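PDB 2DY3: alanine racemase from Corynebacterium glutamicum, which is a two-chain enzyme of the alanine racemase family that binds pyridoxal-5'-phosphate, with an N-terminal TIM-type barrel domain and a C-terminal domain rich in beta strands. Local coordinates for residues K286-I291 and D295-G300; M1-T6 and V270-Y275; T153-H158 and R178-L183. All blocks are in the same frame, centred on the assembly; numbering follows the deposited sequence.

Contact 1: K286-I291 and D295-G300; sequences KFSVTI and DYPQVG
Gln298 N donates to Phe287 O at 2.9 Å in an almost straight bond (177° at the hydrogen), the one farthest from the turn in a beta hairpin whose antiparallel arms are 286-291 and 295-300. Nearer the turn Val289 and Tyr296 form a hydrogen-bonded pair: Val289 N reaches Tyr296 O at 3.0 Å, and Tyr296 N reaches Val289 O, also at 3.0 Å. Phe287 O takes a second hydrogen from water 1 at 2.8 Å, and this water donates its other one to Gln298 O. Water 2 clasps the turn end, giving a hydrogen to Ile291 O at 2.6 Å and meeting Tyr296 OH at 2.8 Å in the plane of the phenol ring. The Tyr296 side chain crosses that of Ile291 at about a right angle, with Tyr296 CE1 3.8 Å from Ile291 CB. Gln298 CB makes a CH-pi contact over one face of the Phe287 ring, 4.0 Å from its centroid; the chain then bends at chi2 (-75°), bringing the amide to within 17° of parallel with the ring, while OE1 accepts from Gly285 N. Two polar ends look beyond the hairpin: Thr290 OG1 is hydrogen-bonded to Asn330 O and Asp295 OD2 to His332 NE2. Backbone groups and bound waters thus carry the polar pairing between the arms, while the side chains joining them directly do so mainly through carbon.

Contact 2: M1-T6 and V270-Y275; sequences MNLLTT and VVPAGY
Leu3 and Leu4 press on the bend at Pro272 and Ala273, and the fit is closest around Leu4. Its CD2 lies 3.6 Å from Pro272 O, and both of its methyls, CD1 and CD2, face Ala273 CB at 3.9 Å. Leu4 CG is anti to the backbone N of its own residue (chi1 -176°), which carries the branched end out from its strand to the bend. Leu3 adds a smaller touch, its CB against the proline ring at Pro272 CG, 3.7 Å away. The bend is an inverse gamma turn centred on Pro272 and closed by a hydrogen bond from Ala273 N to Val271 O at 2.7 Å; it ends strand 267-271 of the C-terminal domain. Strand 4-8, from the very start of the chain, belongs to the same mixed sheet, and both strands pair antiparallel with strand 236-247, whose Ala240 also packs on Leu4. No hydrogen bond crosses between 1-6 and 270-275. The margin is looser: Met1 and Asn2 are exposed and do not touch 270-275, although Met1 packs on Gln86 of the second subunit. Leu3, by contrast, is buried and rests also on Thr83 of that subunit.

Contact 3: T153-H158 and R178-L183; sequences TGMFTH and RRALAL. With PLP (pyridoxal-5'-phosphate), chain F.
In a beta-alpha unit of the TIM-type barrel, strand 150-156 meets the helix that follows it, 169-186, through the side chain of Met155. Met155 CG sits between the backbone N and the carbonyl carbon (chi1 54°), and a bend at chi3 (68°) lays the thioether end along the helix backbone between Ala180 and Leu181. The sulfur SD is 3.6 Å from Leu181 CA and 3.8 Å from Leu181 CB, while the terminal methyl CE comes within 3.7 Å of Ala180 O. Farther back, Met155 CG touches the Leu181 methyl CD1 at 3.9 Å, the two side chains crossing at a slant; Ala180 CB meets SD more distantly, at 4.1 Å. The contact is apolar and slight, with no hydrogen bond across it, but Met155 is buried and also packs on Phe177 and Ala184 of the same helix and on Phe141 of helix 134-146. Arg179, exposed, links these two helices by a salt bridge to Glu134.

Just past the strand, His158 belongs to the pyridoxal-5'-phosphate pocket. PLP C2 lies over one face of the imidazole, toward its rim, 3.5 Å from His158 CE1, and PLP N1 is likewise 3.5 Å from His158 ND1; the two rings are tilted by only about 20°. The neighbouring Thr157 OG1 is hydrogen-bonded to Ser125 OG and Ile123 O. A helix packed outside the strands, and pyridoxal-5'-phosphate bound by residues beyond their C-terminal ends, fit the TIM barrel of this family.

In the fold
The chain begins in contact 2: residues 1-6 enter the mixed sheet of the C-terminal domain before the barrel is built, and their partner 270-275 arrives 264 residues later. Contact 3 opens and closes within that long excursion, joining consecutive barrel elements over a connection of only about twenty residues. Contact 1 follows contact 2 in series, a local hairpin in the same sheet that closes a turn of only three residues between 291 and 295; the centres of the two lie 14 Å apart. No two contacts cross along the chain. Contact 2 ties the chain's start to the C-terminal domain; contact 3 lies far off in the barrel, its centre 46 Å from that of contact 2.

Contact 1: K286-I291 and D295-G300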
# COMPACT_ATOMS: atom_id res chain seq x y z
N LYS B 286 -18.29 -7.15 4.66
CA LYS B 286 -18.19 -8.13 3.59
C LYS B 286 -17.37 -9.37 3.93
O LYS B 286 -17.38 -10.35 3.18
CB LYS B 286 -17.59 -7.49 2.34
CG LYS B 286 -18.36 -6.29 1.81
CD LYS B 286 -17.74 -5.81 0.52
CE LYS B 286 -18.43 -4.57 -0.02
NZ LYS B 286 -17.73 -4.06 -1.23
N PHE B 287 -16.68 -9.35 5.05
CA PHE B 287 -15.84 -10.49 5.39
C PHE B 287 -15.73 -10.77 6.87
O PHE B 287 -16.19 -10.00 7.71
CB PHE B 287 -14.43 -10.25 4.84
CG PHE B 287 -13.64 -9.26 5.65
CD1 PHE B 287 -12.67 -9.71 6.55
CD2 PHE B 287 -13.87 -7.91 5.55
CE1 PHE B 287 -11.96 -8.80 7.32
CE2 PHE B 287 -13.16 -7.00 6.32
CZ PHE B 287 -12.21 -7.45 7.21
N SER B 288 -15.08 -11.90 7.16
CA SER B 288 -14.84 -12.36 8.52
C SER B 288 -13.36 -12.72 8.61
O SER B 288 -12.73 -13.04 7.60
CB SER B 288 -15.66 -13.62 8.81
OG SER B 288 -17.04 -13.43 8.56
N VAL B 289 -12.80 -12.66 9.82
CA VAL B 289 -11.42 -13.05 10.01
C VAL B 289 -11.56 -14.41 10.69
O VAL B 289 -12.66 -14.79 11.12
CB VAL B 289 -10.65 -12.08 10.93
CG1 VAL B 289 -10.78 -10.65 10.41
CG2 VAL B 289 -11.17 -12.17 12.35
N THR B 290 -10.47 -15.15 10.80
CA THR B 290 -10.54 -16.45 11.43
C THR B 290 -9.59 -16.57 12.60
O THR B 290 -8.37 -16.42 12.45
CB THR B 290 -10.20 -17.58 10.43
OG1 THR B 290 -8.80 -17.55 10.13
CG2 THR B 290 -10.97 -17.41 9.14
N ILE B 291 -10.15 -16.84 13.78
CA ILE B 291 -9.37 -17.00 14.99
C ILE B 291 -9.48 -18.47 15.42
O ILE B 291 -10.55 -18.95 15.76
CB ILE B 291 -9.89 -16.09 16.11
CG1 ILE B 291 -9.79 -14.63 15.67
CG2 ILE B 291 -9.10 -16.32 17.39
CD1 ILE B 291 -10.32 -13.63 16.70
N ASP B 295 -14.66 -18.35 12.17
CA ASP B 295 -14.95 -17.04 11.62
C ASP B 295 -15.67 -16.08 12.56
O ASP B 295 -16.47 -16.49 13.39
CB ASP B 295 -15.78 -17.16 10.34
CG ASP B 295 -14.97 -17.68 9.16
OD1 ASP B 295 -13.73 -17.77 9.29
OD2 ASP B 295 -15.57 -17.98 8.11
N TYR B 296 -15.36 -14.80 12.40
CA TYR B 296 -15.97 -13.73 13.17
C TYR B 296 -16.06 -12.57 12.18
O TYR B 296 -15.04 -12.06 11.71
CB TYR B 296 -15.10 -13.36 14.38
CG TYR B 296 -14.94 -14.48 15.38
CD1 TYR B 296 -13.84 -15.33 15.35
CD2 TYR B 296 -15.91 -14.71 16.35
CE1 TYR B 296 -13.71 -16.37 16.26
CE2 TYR B 296 -15.80 -15.74 17.26
CZ TYR B 296 -14.70 -16.57 17.21
OH TYR B 296 -14.59 -17.60 18.12
N PRO B 297 -17.28 -12.16 11.85
CA PRO B 297 -17.56 -11.07 10.91
C PRO B 297 -17.06 -9.70 11.34
O PRO B 297 -17.17 -9.32 12.51
CB PRO B 297 -19.07 -11.11 10.78
CG PRO B 297 -19.49 -11.48 12.17
CD PRO B 297 -18.53 -12.61 12.50
N GLN B 298 -16.51 -8.96 10.38
CA GLN B 298 -16.03 -7.61 10.63
C GLN B 298 -17.29 -6.77 10.75
O GLN B 298 -18.28 -7.03 10.06
CB GLN B 298 -15.16 -7.14 9.45
CG GLN B 298 -14.76 -5.67 9.45
CD GLN B 298 -15.90 -4.75 9.06
OE1 GLN B 298 -16.79 -5.15 8.31
NE2 GLN B 298 -15.87 -3.51 9.54
N VAL B 299 -17.28 -5.79 11.64
CA VAL B 299 -18.44 -4.92 11.84
C VAL B 299 -18.02 -3.47 12.01
O VAL B 299 -16.91 -3.18 12.44
CB VAL B 299 -19.22 -5.32 13.12
CG1 VAL B 299 -19.85 -6.68 12.94
CG2 VAL B 299 -18.29 -5.31 14.31
N GLY B 300 -18.92 -2.56 11.66
CA GLY B 300 -18.64 -1.15 11.80
C GLY B 300 -17.72 -0.58 10.75
O GLY B 300 -17.45 -1.21 9.73
O HOH W 1 -18.50 -8.48 7.84
O HOH W 2 -12.00 -18.66 17.90

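Contact 2: M1-T6 and V270-Y275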
# COMPACT_ATOMS: atom_id res chain seq x y z
N MET B 1 7.94 -8.39 19.07
CA MET B 1 6.70 -9.04 18.57
C MET B 1 5.84 -8.03 17.82
O MET B 1 5.54 -6.95 18.33
CB MET B 1 5.91 -9.63 19.74
CG MET B 1 4.70 -10.44 19.32
SD MET B 1 3.16 -9.79 19.99
CE MET B 1 2.62 -8.83 18.64
N ASN B 2 5.44 -8.39 16.60
CA ASN B 2 4.62 -7.51 15.78
C ASN B 2 3.15 -7.92 15.77
O ASN B 2 2.83 -9.10 15.67
CB ASN B 2 5.18 -7.48 14.36
CG ASN B 2 6.55 -6.85 14.30
OD1 ASN B 2 6.74 -5.73 14.76
ND2 ASN B 2 7.52 -7.58 13.75
N LEU B 3 2.27 -6.93 15.86
CA LEU B 3 0.83 -7.19 15.89
C LEU B 3 0.20 -7.43 14.52
O LEU B 3 -0.89 -7.97 14.42
CB LEU B 3 0.11 -6.01 16.55
CG LEU B 3 0.53 -5.64 17.98
CD1 LEU B 3 -0.10 -4.30 18.36
CD2 LEU B 3 0.11 -6.74 18.94
N LEU B 4 0.90 -7.03 13.46
CA LEU B 4 0.37 -7.19 12.12
C LEU B 4 1.45 -7.68 11.16
O LEU B 4 2.47 -7.02 10.97
CB LEU B 4 -0.18 -5.84 11.63
CG LEU B 4 -0.86 -5.83 10.26
CD1 LEU B 4 -2.05 -6.78 10.28
CD2 LEU B 4 -1.30 -4.41 9.93
N THR B 5 1.23 -8.83 10.55
CA THR B 5 2.24 -9.37 9.65
C THR B 5 1.68 -10.21 8.51
O THR B 5 0.50 -10.57 8.50
CB THR B 5 3.22 -10.29 10.42
OG1 THR B 5 2.57 -11.53 10.70
CG2 THR B 5 3.64 -9.66 11.74
N THR B 6 2.54 -10.50 7.55
CA THR B 6 2.20 -11.37 6.44
C THR B 6 3.22 -12.49 6.55
O THR B 6 4.43 -12.23 6.65
CB THR B 6 2.36 -10.69 5.07
OG1 THR B 6 3.64 -10.04 4.99
CG2 THR B 6 1.25 -9.68 4.83
N VAL B 270 -10.91 -5.95 18.79
CA VAL B 270 -10.25 -4.98 17.95
C VAL B 270 -9.00 -5.61 17.34
O VAL B 270 -8.20 -6.21 18.05
CB VAL B 270 -9.83 -3.74 18.77
CG1 VAL B 270 -9.18 -2.70 17.86
CG2 VAL B 270 -11.06 -3.13 19.45
N VAL B 271 -8.86 -5.52 16.03
CA VAL B 271 -7.67 -6.07 15.38
C VAL B 271 -6.91 -4.88 14.80
O VAL B 271 -7.45 -4.07 14.06
CB VAL B 271 -8.04 -7.13 14.31
CG1 VAL B 271 -9.52 -7.09 14.02
CG2 VAL B 271 -7.22 -6.93 13.05
N PRO B 272 -5.63 -4.76 15.18
CA PRO B 272 -4.69 -3.71 14.78
C PRO B 272 -4.33 -3.62 13.30
O PRO B 272 -3.17 -3.77 12.94
CB PRO B 272 -3.47 -4.00 15.66
CG PRO B 272 -3.48 -5.48 15.73
CD PRO B 272 -4.95 -5.78 16.00
N ALA B 273 -5.33 -3.37 12.47
CA ALA B 273 -5.13 -3.22 11.03
C ALA B 273 -6.22 -2.28 10.50
O ALA B 273 -7.40 -2.52 10.74
CB ALA B 273 -5.21 -4.58 10.34
N GLY B 274 -5.80 -1.22 9.79
CA GLY B 274 -6.75 -0.26 9.24
C GLY B 274 -6.47 0.06 7.77
O GLY B 274 -5.60 -0.56 7.17
N TYR B 275 -7.18 1.02 7.19
CA TYR B 275 -6.95 1.32 5.77
C TYR B 275 -5.55 1.81 5.47
O TYR B 275 -5.11 1.78 4.32
CB TYR B 275 -7.99 2.31 5.21
CG TYR B 275 -8.19 3.60 5.96
CD1 TYR B 275 -9.20 3.73 6.91
CD2 TYR B 275 -7.39 4.71 5.70
CE1 TYR B 275 -9.40 4.92 7.59
CE2 TYR B 275 -7.58 5.90 6.37
CZ TYR B 275 -8.59 6.00 7.31
OH TYR B 275 -8.80 7.20 7.96

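Contact 3: T153-H158 and R178-L183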
# COMPACT_ATOMS: atom_id res chain seq x y z
N THR B 153 16.30 -10.50 -29.00
CA THR B 153 16.18 -11.87 -28.51
C THR B 153 14.84 -12.51 -28.83
O THR B 153 14.70 -13.74 -28.76
CB THR B 153 16.38 -11.92 -26.99
OG1 THR B 153 16.39 -13.30 -26.57
CG2 THR B 153 15.25 -11.18 -26.27
N GLY B 154 13.86 -11.68 -29.18
CA GLY B 154 12.54 -12.18 -29.52
C GLY B 154 11.48 -11.11 -29.33
O GLY B 154 11.79 -9.92 -29.21
N MET B 155 10.22 -11.53 -29.34
CA MET B 155 9.10 -10.61 -29.13
C MET B 155 8.06 -11.27 -28.23
O MET B 155 8.05 -12.50 -28.05
CB MET B 155 8.45 -10.19 -30.46
CG MET B 155 8.00 -11.32 -31.36
SD MET B 155 6.98 -10.70 -32.73
CE MET B 155 8.17 -9.78 -33.66
N PHE B 156 7.21 -10.46 -27.64
CA PHE B 156 6.19 -10.99 -26.75
C PHE B 156 4.99 -10.06 -26.76
O PHE B 156 5.09 -8.91 -27.17
CB PHE B 156 6.74 -11.08 -25.31
CG PHE B 156 6.99 -9.74 -24.68
CD1 PHE B 156 8.02 -8.92 -25.11
CD2 PHE B 156 6.18 -9.29 -23.64
CE1 PHE B 156 8.24 -7.68 -24.53
CE2 PHE B 156 6.40 -8.05 -23.06
CZ PHE B 156 7.43 -7.25 -23.51
N THR B 157 3.85 -10.59 -26.34
CA THR B 157 2.66 -9.79 -26.26
C THR B 157 2.02 -10.22 -24.96
O THR B 157 2.30 -11.30 -24.43
CB THR B 157 1.70 -10.04 -27.45
OG1 THR B 157 0.80 -8.93 -27.57
CG2 THR B 157 0.89 -11.32 -27.24
N HIS B 158 1.18 -9.37 -24.41
CA HIS B 158 0.55 -9.71 -23.16
C HIS B 158 -0.90 -10.02 -23.43
O HIS B 158 -1.70 -9.12 -23.67
CB HIS B 158 0.69 -8.55 -22.17
CG HIS B 158 0.26 -8.87 -20.78
ND1 HIS B 158 0.61 -10.04 -20.14
CD2 HIS B 158 -0.47 -8.16 -19.89
CE1 HIS B 158 0.12 -10.03 -18.91
NE2 HIS B 158 -0.54 -8.90 -18.73
N ARG B 178 1.57 -13.52 -34.52
CA ARG B 178 2.28 -14.34 -35.48
C ARG B 178 2.54 -13.58 -36.78
O ARG B 178 3.50 -13.87 -37.50
CB ARG B 178 1.49 -15.62 -35.76
CG ARG B 178 1.49 -16.56 -34.57
CD ARG B 178 0.58 -17.76 -34.75
NE ARG B 178 0.70 -18.66 -33.61
CZ ARG B 178 -0.07 -19.72 -33.41
NH1 ARG B 178 -1.03 -20.02 -34.28
NH2 ARG B 178 0.12 -20.48 -32.34
N ARG B 179 1.69 -12.61 -37.07
CA ARG B 179 1.84 -11.80 -38.26
C ARG B 179 3.06 -10.91 -38.05
O ARG B 179 3.86 -10.69 -38.96
CB ARG B 179 0.57 -10.96 -38.45
CG ARG B 179 0.56 -10.06 -39.66
CD ARG B 179 -0.88 -9.70 -40.04
NE ARG B 179 -1.59 -9.02 -38.96
CZ ARG B 179 -2.83 -9.31 -38.58
NH1 ARG B 179 -3.50 -10.29 -39.18
NH2 ARG B 179 -3.40 -8.64 -37.59
N ALA B 180 3.21 -10.41 -36.82
CA ALA B 180 4.33 -9.56 -36.46
C ALA B 180 5.65 -10.34 -36.49
O ALA B 180 6.66 -9.87 -37.01
CB ALA B 180 4.11 -8.96 -35.08
N LEU B 181 5.63 -11.54 -35.91
CA LEU B 181 6.82 -12.38 -35.86
C LEU B 181 7.32 -12.75 -37.26
O LEU B 181 8.53 -12.77 -37.51
CB LEU B 181 6.52 -13.65 -35.05
CG LEU B 181 7.69 -14.61 -34.79
CD1 LEU B 181 8.84 -13.88 -34.13
CD2 LEU B 181 7.21 -15.76 -33.91
N ALA B 182 6.40 -13.04 -38.17
CA ALA B 182 6.77 -13.39 -39.53
C ALA B 182 7.39 -12.19 -40.23
O ALA B 182 8.37 -12.32 -40.97
CB ALA B 182 5.55 -13.89 -40.31
N LEU B 183 6.82 -11.01 -39.99
CA LEU B 183 7.30 -9.77 -40.59
C LEU B 183 8.70 -9.46 -40.05
O LEU B 183 9.56 -8.98 -40.78
CB LEU B 183 6.34 -8.63 -40.25
CG LEU B 183 6.17 -7.47 -41.23
CD1 LEU B 183 5.59 -6.28 -40.47
CD2 LEU B 183 7.49 -7.08 -41.85
N1 PLP F . 3.58 -10.54 -18.29
C2 PLP F . 3.42 -9.16 -18.17
C2A PLP F . 3.83 -8.25 -19.32
C3 PLP F . 2.87 -8.63 -16.98
O3 PLP F . 2.69 -7.27 -16.84
C4 PLP F . 2.50 -9.52 -15.92
C4A PLP F . 1.85 -9.02 -14.60
C5 PLP F . 2.67 -10.94 -16.10
C6 PLP F . 3.22 -11.42 -17.28
C5A PLP F . 2.29 -11.95 -15.06
O4P PLP F . 0.91 -12.29 -15.17
P PLP F . 0.11 -13.34 -14.23
O1P PLP F . 0.29 -12.95 -12.84
O2P PLP F . -1.26 -13.17 -14.71
O3P PLP F . 0.74 -14.64 -14.56